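Side-chain contacts in uncharacterized protein (Nostoc punctiforme, PDB 2QDR), which is of unknown function but has the double-stranded beta-helix fold of the cupin clan and is a putative dioxygenase: residues A[91-96]-A[259-264]; A[114-119]-A[280-285]; A[208-213]-A[217-222]; A[236-241]-A[287-292]. One frame throughout, in Å; residues are numbered along the deposited sequence.

Interaction 1 of 4, residues A[91-96]-A[259-264]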
# COMPACT_ATOMS: atom_id res chain seq x y z
N ALA A 91 -22.68 -38.36 6.38
CA ALA A 91 -22.63 -36.92 6.15
C ALA A 91 -23.92 -36.36 5.52
O ALA A 91 -24.53 -37.01 4.67
CB ALA A 91 -21.40 -36.53 5.30
N SER A 92 -24.35 -35.17 5.97
CA SER A 92 -25.56 -34.53 5.46
C SER A 92 -25.68 -33.04 5.78
O SER A 92 -24.94 -32.50 6.61
CB SER A 92 -26.79 -35.23 6.02
OG SER A 92 -26.78 -35.16 7.43
N THR A 93 -26.59 -32.39 5.08
CA THR A 93 -26.91 -30.98 5.27
C THR A 93 -28.43 -30.94 5.30
O THR A 93 -29.08 -31.59 4.48
CB THR A 93 -26.37 -30.04 4.18
OG1 THR A 93 -24.94 -30.07 4.21
CG2 THR A 93 -26.84 -28.60 4.42
N SER A 94 -28.99 -30.20 6.25
CA SER A 94 -30.44 -30.14 6.38
C SER A 94 -30.92 -28.90 7.12
O SER A 94 -30.17 -28.25 7.84
CB SER A 94 -30.94 -31.42 7.06
OG SER A 94 -30.22 -31.68 8.24
N ARG A 95 -32.18 -28.57 6.88
CA ARG A 95 -32.84 -27.43 7.47
C ARG A 95 -33.76 -28.00 8.53
O ARG A 95 -34.78 -28.64 8.21
CB ARG A 95 -33.61 -26.69 6.39
CG ARG A 95 -34.28 -25.41 6.83
CD ARG A 95 -35.11 -24.94 5.68
NE ARG A 95 -35.90 -23.74 5.95
CZ ARG A 95 -36.87 -23.29 5.15
NH1 ARG A 95 -37.22 -23.93 4.03
NH2 ARG A 95 -37.54 -22.19 5.49
N VAL A 96 -33.39 -27.82 9.80
CA VAL A 96 -34.17 -28.33 10.92
C VAL A 96 -34.93 -27.20 11.60
O VAL A 96 -34.54 -26.04 11.47
CB VAL A 96 -33.30 -29.10 11.98
CG1 VAL A 96 -32.57 -30.28 11.34
CG2 VAL A 96 -32.29 -28.19 12.70
N ASP A 259 -34.05 -18.73 1.08
CA ASP A 259 -34.35 -20.14 1.41
C ASP A 259 -34.05 -21.16 0.28
O ASP A 259 -34.36 -22.34 0.43
CB ASP A 259 -35.78 -20.33 1.99
CG ASP A 259 -36.02 -19.51 3.26
OD1 ASP A 259 -35.08 -19.29 4.06
OD2 ASP A 259 -37.17 -19.11 3.49
N HIS A 260 -33.42 -20.73 -0.82
CA HIS A 260 -33.02 -21.66 -1.90
C HIS A 260 -31.63 -22.18 -1.54
O HIS A 260 -30.83 -21.47 -0.94
CB HIS A 260 -33.03 -21.03 -3.28
CG HIS A 260 -34.41 -20.83 -3.84
ND1 HIS A 260 -34.84 -21.48 -4.99
CD2 HIS A 260 -35.48 -20.14 -3.38
CE1 HIS A 260 -36.09 -21.14 -5.23
NE2 HIS A 260 -36.50 -20.34 -4.27
N TYR A 261 -31.37 -23.42 -1.91
CA TYR A 261 -30.10 -24.08 -1.64
C TYR A 261 -29.48 -24.66 -2.90
O TYR A 261 -30.19 -24.94 -3.87
CB TYR A 261 -30.36 -25.19 -0.61
CG TYR A 261 -29.24 -26.18 -0.37
CD1 TYR A 261 -29.13 -27.32 -1.15
CD2 TYR A 261 -28.31 -26.00 0.65
CE1 TYR A 261 -28.15 -28.23 -0.96
CE2 TYR A 261 -27.30 -26.93 0.86
CZ TYR A 261 -27.24 -28.05 0.05
OH TYR A 261 -26.26 -28.99 0.22
N TRP A 262 -28.17 -24.83 -2.89
CA TRP A 262 -27.48 -25.44 -4.02
C TRP A 262 -26.41 -26.44 -3.60
O TRP A 262 -25.97 -26.46 -2.45
CB TRP A 262 -26.88 -24.38 -4.94
CG TRP A 262 -25.78 -23.58 -4.40
CD1 TRP A 262 -24.46 -23.86 -4.47
CD2 TRP A 262 -25.90 -22.31 -3.77
NE1 TRP A 262 -23.73 -22.85 -3.89
CE2 TRP A 262 -24.60 -21.89 -3.44
CE3 TRP A 262 -26.99 -21.50 -3.42
CZ2 TRP A 262 -24.35 -20.68 -2.80
CZ3 TRP A 262 -26.74 -20.32 -2.77
CH2 TRP A 262 -25.43 -19.91 -2.47
N TYR A 263 -26.04 -27.27 -4.57
CA TYR A 263 -25.03 -28.30 -4.42
C TYR A 263 -24.35 -28.46 -5.77
O TYR A 263 -25.00 -28.77 -6.76
CB TYR A 263 -25.62 -29.63 -3.97
CG TYR A 263 -24.60 -30.75 -3.95
CD1 TYR A 263 -23.65 -30.82 -2.94
CD2 TYR A 263 -24.59 -31.74 -4.93
CE1 TYR A 263 -22.70 -31.84 -2.91
CE2 TYR A 263 -23.64 -32.77 -4.91
CZ TYR A 263 -22.70 -32.81 -3.90
OH TYR A 263 -21.77 -33.83 -3.87
N CYS A 264 -23.05 -28.23 -5.80
CA CYS A 264 -22.26 -28.31 -7.00
C CYS A 264 -21.09 -29.24 -6.73
O CYS A 264 -20.12 -28.81 -6.09
CB CYS A 264 -21.75 -26.91 -7.36
SG CYS A 264 -23.10 -25.72 -7.50
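Arg95 with Asp259, and Thr93 with Tyr261, are two of the meetings between two facing antiparallel sheets of this double-stranded beta-helix protein. Strand 92-98 belongs to one sheet and strand 260-264 to the other. The CA atoms of Thr93 and Tyr263 stand 10.2 Å apart, too far for backbone pairing, so the contact rests on side chains. With CG anti to the backbone N (chi1 -176°) and the chain extended as far as NE, Arg95 reaches across the gap and meets Asp259 at about a right angle. Arg95 NH2 lies 3.7 Å from Asp259 OD2. OD1 of Asp259 sits over one guanidinium face, and OD2 also lies well out of its plane, with no N-H aimed at it; the link is therefore a long salt bridge, an attraction of charges alone. Each partner has firmer bonds elsewhere: Arg95 with Glu155 and Asn59, Asp259 with the hydroxyl of Tyr243.

The second meeting is apolar in its body and polar at its ends. The methyl CG2 of Thr93 approaches the Tyr261 ring obliquely, 4.0 Å from CE2. Turned beside its own backbone N, OG1 of Thr93 bonds OE2 of Glu241, while the Tyr261 hydroxyl bonds OE1 of the same carboxylate. Glu241 thus ties both residues together, although OH of Tyr261 comes no nearer to the Thr93 side chain than 4.1 Å, at CB.

Interaction 2 of 4, residues A[114-119]-A[280-285]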
# COMPACT_ATOMS: atom_id res chain seq x y z
N GLU A 114 -21.80 -28.81 12.38
CA GLU A 114 -21.79 -27.37 12.14
C GLU A 114 -23.24 -26.92 12.26
O GLU A 114 -24.15 -27.64 11.84
CB GLU A 114 -21.23 -26.98 10.79
CG GLU A 114 -20.02 -27.76 10.45
CD GLU A 114 -19.20 -27.13 9.34
OE1 GLU A 114 -18.95 -25.91 9.38
OE2 GLU A 114 -18.77 -27.90 8.47
N ILE A 115 -23.42 -25.73 12.84
CA ILE A 115 -24.72 -25.14 13.09
C ILE A 115 -24.69 -23.70 12.64
O ILE A 115 -23.75 -23.01 12.97
CB ILE A 115 -25.00 -25.23 14.61
CG1 ILE A 115 -25.11 -26.69 15.05
CG2 ILE A 115 -26.27 -24.48 15.04
CD1 ILE A 115 -25.31 -26.86 16.53
N PHE A 116 -25.73 -23.27 11.92
CA PHE A 116 -25.87 -21.89 11.46
C PHE A 116 -27.34 -21.50 11.61
O PHE A 116 -28.19 -22.07 10.94
CB PHE A 116 -25.39 -21.70 10.03
CG PHE A 116 -25.46 -20.26 9.58
CD1 PHE A 116 -24.42 -19.40 9.86
CD2 PHE A 116 -26.57 -19.78 8.89
CE1 PHE A 116 -24.47 -18.07 9.46
CE2 PHE A 116 -26.63 -18.45 8.49
CZ PHE A 116 -25.58 -17.60 8.77
N VAL A 117 -27.61 -20.49 12.43
CA VAL A 117 -28.99 -20.06 12.72
C VAL A 117 -29.61 -19.19 11.63
O VAL A 117 -29.12 -18.10 11.35
CB VAL A 117 -29.06 -19.31 14.07
CG1 VAL A 117 -30.51 -18.89 14.41
CG2 VAL A 117 -28.47 -20.18 15.20
N ILE A 118 -30.72 -19.66 11.06
CA ILE A 118 -31.44 -18.97 10.00
C ILE A 118 -32.50 -18.04 10.57
O ILE A 118 -32.61 -16.90 10.12
CB ILE A 118 -32.15 -19.97 9.06
CG1 ILE A 118 -31.14 -20.95 8.45
CG2 ILE A 118 -32.94 -19.21 7.96
CD1 ILE A 118 -31.79 -22.04 7.63
N LYS A 119 -33.30 -18.54 11.51
CA LYS A 119 -34.35 -17.76 12.14
C LYS A 119 -34.38 -18.11 13.62
O LYS A 119 -33.96 -19.21 14.01
CB LYS A 119 -35.71 -18.07 11.49
CG LYS A 119 -36.87 -17.10 11.84
CD LYS A 119 -38.27 -17.58 11.38
CE LYS A 119 -38.82 -18.71 12.27
NZ LYS A 119 -40.15 -19.24 11.86
N LEU A 280 -27.14 -12.00 0.34
CA LEU A 280 -26.32 -12.62 1.37
C LEU A 280 -26.47 -14.12 1.21
O LEU A 280 -27.59 -14.61 1.09
CB LEU A 280 -26.73 -12.20 2.78
CG LEU A 280 -25.93 -12.75 3.97
CD1 LEU A 280 -24.46 -12.42 3.87
CD2 LEU A 280 -26.52 -12.22 5.28
N PHE A 281 -25.35 -14.84 1.25
CA PHE A 281 -25.32 -16.28 1.03
C PHE A 281 -24.40 -17.05 1.96
O PHE A 281 -23.26 -16.66 2.13
CB PHE A 281 -24.80 -16.54 -0.38
CG PHE A 281 -25.57 -15.84 -1.47
CD1 PHE A 281 -25.19 -14.57 -1.90
CD2 PHE A 281 -26.65 -16.46 -2.08
CE1 PHE A 281 -25.90 -13.93 -2.89
CE2 PHE A 281 -27.35 -15.82 -3.08
CZ PHE A 281 -26.97 -14.55 -3.48
N PHE A 282 -24.89 -18.14 2.54
CA PHE A 282 -24.08 -19.02 3.39
C PHE A 282 -23.44 -19.98 2.40
O PHE A 282 -24.16 -20.61 1.63
CB PHE A 282 -24.94 -19.79 4.39
CG PHE A 282 -24.17 -20.79 5.22
CD1 PHE A 282 -23.60 -20.42 6.43
CD2 PHE A 282 -24.06 -22.12 4.82
CE1 PHE A 282 -22.91 -21.36 7.22
CE2 PHE A 282 -23.38 -23.06 5.60
CZ PHE A 282 -22.80 -22.68 6.80
N VAL A 283 -22.11 -20.07 2.40
CA VAL A 283 -21.40 -20.93 1.46
C VAL A 283 -20.42 -21.83 2.19
O VAL A 283 -19.84 -21.42 3.19
CB VAL A 283 -20.61 -20.09 0.43
CG1 VAL A 283 -19.98 -20.99 -0.64
CG2 VAL A 283 -21.52 -19.07 -0.21
N ARG A 284 -20.21 -23.02 1.65
CA ARG A 284 -19.29 -23.98 2.22
C ARG A 284 -18.57 -24.70 1.06
O ARG A 284 -19.22 -25.25 0.18
CB ARG A 284 -20.09 -24.87 3.17
CG ARG A 284 -19.26 -25.67 4.09
CD ARG A 284 -19.99 -26.08 5.37
NE ARG A 284 -21.05 -27.07 5.20
CZ ARG A 284 -20.96 -28.38 5.45
NH1 ARG A 284 -19.83 -28.94 5.87
NH2 ARG A 284 -22.01 -29.15 5.28
N VAL A 285 -17.23 -24.63 1.04
CA VAL A 285 -16.36 -25.20 -0.02
C VAL A 285 -15.23 -26.04 0.56
O VAL A 285 -14.57 -25.59 1.48
CB VAL A 285 -15.77 -24.04 -0.89
CG1 VAL A 285 -14.81 -24.55 -1.96
CG2 VAL A 285 -16.87 -23.24 -1.56
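Phe116 and Phe282 meet between two facing sheets of the double-stranded beta-helix fold, on strands 113-117 and 279-285. Following Phe116 outward, CB lies 3.8 Å from Phe282 CE1. CG approaches that atom too, and Phe116 CD1 comes to 3.6 Å from Phe282 CE1. Farther out, Phe282 CD1 covers a face of Phe116, 3.6 Å above the ring plane and over its centre, and Phe116 CZ is 4.2 Å from Phe282 CD1. The planes are inclined at 43° with centroids 4.7 Å apart, so the pair is oblique. With CG anti to the backbone N (chi1 -177° in Phe116), each ring projects from its own sheet toward the other, and the two slide past each other in opposite directions. Replacing Phe116 by alanine would probably open a gap over Phe282 and deprive CD1 and CE1 of the ring they pack on.

Beside the rings, Glu114 and Arg284 form a buried salt bridge. Each also answers to a further charge, Glu114 OE2 to Arg211 and Arg284 NH2 to Glu241, while Tyr134 bonds OE1 of Glu114. The carboxylate and guanidinium planes stand 75° apart; the bridge is a single approach, Glu114 OE2 to Arg284 NH1, at 3.0 Å.

Interaction 3 of 4, residues A[208-213]-A[217-222]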
# COMPACT_ATOMS: atom_id res chain seq x y z
N LYS A 208 -17.06 -13.16 4.59
CA LYS A 208 -16.93 -13.27 6.05
C LYS A 208 -16.58 -14.69 6.39
O LYS A 208 -17.46 -15.55 6.42
CB LYS A 208 -18.18 -12.91 6.84
CG LYS A 208 -18.39 -11.46 7.12
CD LYS A 208 -19.67 -11.29 7.93
CE LYS A 208 -19.93 -9.84 8.20
NZ LYS A 208 -21.10 -9.60 9.07
N TRP A 209 -15.30 -14.96 6.64
CA TRP A 209 -14.88 -16.30 7.01
C TRP A 209 -15.38 -16.72 8.38
O TRP A 209 -15.19 -15.99 9.35
CB TRP A 209 -13.36 -16.44 7.02
CG TRP A 209 -12.79 -16.54 5.68
CD1 TRP A 209 -12.43 -15.53 4.85
CD2 TRP A 209 -12.50 -17.75 5.00
NE1 TRP A 209 -11.92 -16.04 3.69
CE2 TRP A 209 -11.95 -17.41 3.76
CE3 TRP A 209 -12.64 -19.10 5.33
CZ2 TRP A 209 -11.56 -18.37 2.83
CZ3 TRP A 209 -12.24 -20.05 4.42
CH2 TRP A 209 -11.70 -19.68 3.18
N LEU A 210 -16.02 -17.88 8.45
CA LEU A 210 -16.52 -18.44 9.70
C LEU A 210 -15.60 -19.58 10.18
O LEU A 210 -15.45 -19.77 11.40
CB LEU A 210 -17.93 -18.95 9.51
CG LEU A 210 -18.98 -17.96 9.01
CD1 LEU A 210 -20.32 -18.68 8.85
CD2 LEU A 210 -19.10 -16.74 9.92
N ARG A 211 -15.02 -20.33 9.25
CA ARG A 211 -14.11 -21.43 9.59
C ARG A 211 -13.26 -21.80 8.37
O ARG A 211 -13.75 -21.79 7.25
CB ARG A 211 -14.88 -22.65 10.08
CG ARG A 211 -14.00 -23.84 10.55
CD ARG A 211 -14.85 -25.02 11.01
NE ARG A 211 -15.62 -25.54 9.87
CZ ARG A 211 -15.24 -26.50 9.04
NH1 ARG A 211 -14.08 -27.15 9.18
NH2 ARG A 211 -16.05 -26.84 8.05
N LYS A 212 -12.00 -22.17 8.62
CA LYS A 212 -11.06 -22.55 7.57
C LYS A 212 -10.40 -23.91 7.91
O LYS A 212 -9.89 -24.08 9.01
CB LYS A 212 -10.03 -21.43 7.40
CG LYS A 212 -9.13 -21.54 6.17
CD LYS A 212 -8.18 -20.32 5.97
CE LYS A 212 -8.91 -18.99 5.68
NZ LYS A 212 -7.97 -17.84 5.49
N ASP A 213 -10.44 -24.86 6.97
CA ASP A 213 -9.83 -26.21 7.13
C ASP A 213 -8.34 -26.12 7.20
O ASP A 213 -7.76 -25.08 6.88
CB ASP A 213 -10.06 -27.12 5.91
CG ASP A 213 -11.50 -27.49 5.68
OD1 ASP A 213 -12.26 -27.63 6.66
OD2 ASP A 213 -11.84 -27.71 4.50
N GLY A 217 -9.98 -25.23 2.73
CA GLY A 217 -11.41 -25.20 2.42
C GLY A 217 -12.11 -24.53 3.61
O GLY A 217 -11.47 -24.26 4.62
N GLY A 218 -13.40 -24.25 3.51
CA GLY A 218 -14.06 -23.61 4.63
C GLY A 218 -15.51 -23.22 4.50
O GLY A 218 -16.20 -23.65 3.59
N VAL A 219 -15.94 -22.40 5.45
CA VAL A 219 -17.28 -21.89 5.55
C VAL A 219 -17.19 -20.39 5.61
O VAL A 219 -16.32 -19.85 6.31
CB VAL A 219 -17.92 -22.31 6.87
CG1 VAL A 219 -19.43 -22.01 6.85
CG2 VAL A 219 -17.68 -23.77 7.12
N TRP A 220 -18.09 -19.71 4.91
CA TRP A 220 -18.13 -18.25 4.93
C TRP A 220 -19.45 -17.70 4.42
O TRP A 220 -20.22 -18.43 3.81
CB TRP A 220 -17.01 -17.63 4.08
CG TRP A 220 -17.09 -17.95 2.62
CD1 TRP A 220 -17.89 -17.36 1.68
CD2 TRP A 220 -16.29 -18.90 1.92
NE1 TRP A 220 -17.66 -17.91 0.45
CE2 TRP A 220 -16.68 -18.86 0.56
CE3 TRP A 220 -15.27 -19.78 2.31
CZ2 TRP A 220 -16.09 -19.67 -0.41
CZ3 TRP A 220 -14.70 -20.59 1.34
CH2 TRP A 220 -15.11 -20.52 -0.01
N LEU A 221 -19.68 -16.43 4.72
CA LEU A 221 -20.84 -15.69 4.25
C LEU A 221 -20.33 -14.85 3.11
O LEU A 221 -19.24 -14.28 3.22
CB LEU A 221 -21.46 -14.80 5.33
CG LEU A 221 -22.55 -15.42 6.21
CD1 LEU A 221 -22.24 -16.85 6.64
CD2 LEU A 221 -22.79 -14.53 7.41
N LEU A 222 -21.09 -14.82 2.01
CA LEU A 222 -20.76 -14.05 0.81
C LEU A 222 -21.80 -12.97 0.62
O LEU A 222 -23.00 -13.26 0.56
CB LEU A 222 -20.74 -14.94 -0.44
CG LEU A 222 -20.38 -14.30 -1.80
CD1 LEU A 222 -18.95 -13.83 -1.81
CD2 LEU A 222 -20.61 -15.28 -2.94
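Lys208 N bonds Leu221 O at 2.8 Å, and Leu221 N returns to Lys208 O at 2.9 Å. Val219 O takes two backbone donors, Leu210 N at 2.9 Å and Arg211 N at 3.3 Å, both from the same face of its carbonyl plane. Beyond this bifurcated acceptor Val219 N bonds Arg211 O, and Asp213 N reaches Gly217 O almost straight, at 173°. Arg211 NH1 also forms a salt bridge, weak as a hydrogen bond, with Asp213 OD1 just past the end of the strand, but the main charge partner of this arginine is Glu114.

Beside Lys208 and Arg211, the methyl CD1 of Leu210 lies 3.5 Å from Leu221 CD1, and Val219 CG2 comes within 3.6 Å of Arg211 NH2. On the other face Trp209 and Trp220 run side by side, their six-membered rings oblique at 56° with centroids 4.9 Å apart, and Trp209 CH2 is 3.6 Å from Trp220 CZ3. Trp220 CE3 lies over one face of the Trp209 ring, offset toward the rim, and Lys212 CE over the opposite face; Val292 of a neighbouring subunit also packs on Trp209. A serine at Trp209 would probably leave Trp220 without this neighbour and the Lys212 chain free to swing.

Leu210 and Arg211, both facing Val219, make a classic beta bulge, here in the antiparallel hairpin 205-212/218-224 of the seven-stranded sheet of this double-stranded beta-helix protein.

Interaction 4 of 4, residues A[236-241]-A[287-292]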
# COMPACT_ATOMS: atom_id res chain seq x y z
N GLN A 236 -15.83 -25.41 -11.81
CA GLN A 236 -15.48 -25.49 -10.40
C GLN A 236 -14.92 -26.86 -10.00
O GLN A 236 -15.70 -27.74 -9.62
CB GLN A 236 -16.73 -25.15 -9.56
CG GLN A 236 -17.19 -23.70 -9.74
CD GLN A 236 -18.35 -23.28 -8.82
OE1 GLN A 236 -18.87 -24.08 -8.05
NE2 GLN A 236 -18.76 -22.02 -8.91
N PRO A 237 -13.59 -27.07 -10.09
CA PRO A 237 -12.98 -28.35 -9.69
C PRO A 237 -12.93 -28.57 -8.16
O PRO A 237 -11.87 -28.80 -7.59
CB PRO A 237 -11.57 -28.25 -10.30
CG PRO A 237 -11.27 -26.84 -10.18
CD PRO A 237 -12.56 -26.18 -10.64
N TYR A 238 -14.10 -28.56 -7.52
CA TYR A 238 -14.21 -28.70 -6.08
C TYR A 238 -15.68 -28.82 -5.71
O TYR A 238 -16.54 -28.51 -6.53
CB TYR A 238 -13.59 -27.49 -5.36
CG TYR A 238 -14.13 -26.15 -5.83
CD1 TYR A 238 -15.24 -25.57 -5.23
CD2 TYR A 238 -13.53 -25.46 -6.88
CE1 TYR A 238 -15.74 -24.35 -5.65
CE2 TYR A 238 -14.04 -24.23 -7.31
CZ TYR A 238 -15.14 -23.68 -6.69
OH TYR A 238 -15.63 -22.47 -7.11
N ASN A 239 -15.97 -29.29 -4.49
CA ASN A 239 -17.35 -29.40 -4.02
C ASN A 239 -17.74 -28.12 -3.31
O ASN A 239 -16.93 -27.57 -2.56
CB ASN A 239 -17.55 -30.57 -3.07
CG ASN A 239 -17.30 -31.91 -3.73
OD1 ASN A 239 -17.81 -32.19 -4.81
ND2 ASN A 239 -16.56 -32.77 -3.04
N GLU A 240 -18.97 -27.66 -3.55
CA GLU A 240 -19.52 -26.45 -2.95
C GLU A 240 -21.02 -26.60 -2.72
O GLU A 240 -21.71 -27.24 -3.52
CB GLU A 240 -19.30 -25.24 -3.86
CG GLU A 240 -20.00 -23.90 -3.44
CD GLU A 240 -19.85 -22.77 -4.47
OE1 GLU A 240 -18.96 -22.85 -5.35
OE2 GLU A 240 -20.62 -21.79 -4.40
N GLU A 241 -21.50 -26.03 -1.63
CA GLU A 241 -22.93 -26.01 -1.33
C GLU A 241 -23.19 -24.67 -0.72
O GLU A 241 -22.26 -24.02 -0.25
CB GLU A 241 -23.39 -27.12 -0.39
CG GLU A 241 -22.90 -27.04 1.05
CD GLU A 241 -23.58 -28.08 1.96
OE1 GLU A 241 -24.13 -29.09 1.48
OE2 GLU A 241 -23.56 -27.88 3.17
N ARG A 287 -12.20 -26.90 -0.72
CA ARG A 287 -10.91 -26.72 -1.39
C ARG A 287 -10.44 -25.29 -1.28
O ARG A 287 -11.26 -24.38 -1.22
CB ARG A 287 -11.01 -27.12 -2.87
CG ARG A 287 -9.69 -26.99 -3.62
CD ARG A 287 -9.71 -27.56 -4.99
NE ARG A 287 -8.36 -27.57 -5.53
CZ ARG A 287 -7.95 -28.21 -6.62
NH1 ARG A 287 -8.77 -28.95 -7.36
NH2 ARG A 287 -6.66 -28.14 -6.97
N ASP A 288 -9.13 -25.09 -1.25
CA ASP A 288 -8.51 -23.78 -1.18
C ASP A 288 -8.57 -23.17 -2.57
O ASP A 288 -7.88 -23.64 -3.49
CB ASP A 288 -7.06 -23.90 -0.72
CG ASP A 288 -6.35 -22.56 -0.58
OD1 ASP A 288 -6.97 -21.48 -0.69
OD2 ASP A 288 -5.13 -22.58 -0.35
N LEU A 289 -9.35 -22.10 -2.73
CA LEU A 289 -9.49 -21.43 -4.03
C LEU A 289 -8.50 -20.28 -4.28
O LEU A 289 -8.69 -19.50 -5.21
CB LEU A 289 -10.93 -20.93 -4.21
CG LEU A 289 -12.05 -21.93 -3.93
CD1 LEU A 289 -13.40 -21.33 -4.34
CD2 LEU A 289 -11.85 -23.25 -4.64
N SER A 290 -7.44 -20.17 -3.47
CA SER A 290 -6.43 -19.13 -3.65
C SER A 290 -5.41 -19.53 -4.72
O SER A 290 -4.78 -18.67 -5.34
CB SER A 290 -5.68 -18.88 -2.34
OG SER A 290 -5.00 -20.05 -1.94
N LYS A 291 -5.23 -20.84 -4.89
CA LYS A 291 -4.30 -21.39 -5.87
C LYS A 291 -4.69 -21.12 -7.32
O LYS A 291 -5.85 -20.86 -7.64
CB LYS A 291 -4.12 -22.91 -5.65
CG LYS A 291 -3.11 -23.29 -4.57
CD LYS A 291 -3.30 -22.67 -3.20
CE LYS A 291 -2.17 -23.15 -2.28
NZ LYS A 291 -2.21 -22.58 -0.91
N VAL A 292 -3.68 -21.19 -8.19
CA VAL A 292 -3.83 -20.98 -9.62
C VAL A 292 -4.64 -22.11 -10.25
O VAL A 292 -4.45 -23.29 -9.92
CB VAL A 292 -2.44 -20.90 -10.32
CG1 VAL A 292 -2.57 -20.96 -11.86
CG2 VAL A 292 -1.68 -19.66 -9.87
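Tyr238 and Leu289 form a CH-pi contact, flanked by an arginine-to-carbonyl bond, where the turn entering strand 240-245 meets the loop that follows strand 279-285. The methyl CD2 of Leu289 lies 3.6 Å from the Tyr238 ring centroid, only 15° off the ring normal, and the two side chains cross at about a right angle. Leu289 CD1 lies 3.7 Å from Tyr238 OH. On the opposite face CB of Gln236 stands 3.5 Å above the ring plane, so the ring is sandwiched between aliphatic groups. At its root, Tyr238 CB lies 3.6 Å from Arg287 CB.

The extended chain of Arg287 runs on to Pro237. Arg287 NH1 donates to Pro237 O at 3.1 Å, with an N-H...O angle of 149°, and lies in the carbonyl plane; the oxygen is near the guanidinium edge, 17° out of its plane. This fastens the carbonyl of an inverse gamma turn centred on Pro237.

Asp288 shapes the loop from within: OD1 receives Ser290 N and Ser290 OG from the same face of the carboxylate, while OD2 forms a salt bridge with Lys291 NZ. The bond from Ser290 N closes an Asx turn, so the contact sets an Asx-turn loop against an inverse gamma turn.

How the interactions relate
Interactions 1 and 2 lie about 9 Å apart, centre to centre, and both join the eight-stranded sheet to the seven-stranded one. Interaction 3 is the hairpin 205-212/218-224 inside the latter sheet, its centre about 10 Å from that of interaction 2; strand 218-224 pairs there with strand 279-285. Interaction 4, its centre about 18 Å from those of interactions 1 and 2, sits beyond the ends of strands 240-245 and 279-285. Along the chain interaction 3 is nested within the loops closed by interactions 1 and 2, whereas 1, 2 and 4 cross one another. Glu241 binds Thr93, Tyr261 and Arg284, so buried polar groups connect the inter-sheet contacts with the strand leaving interaction 4.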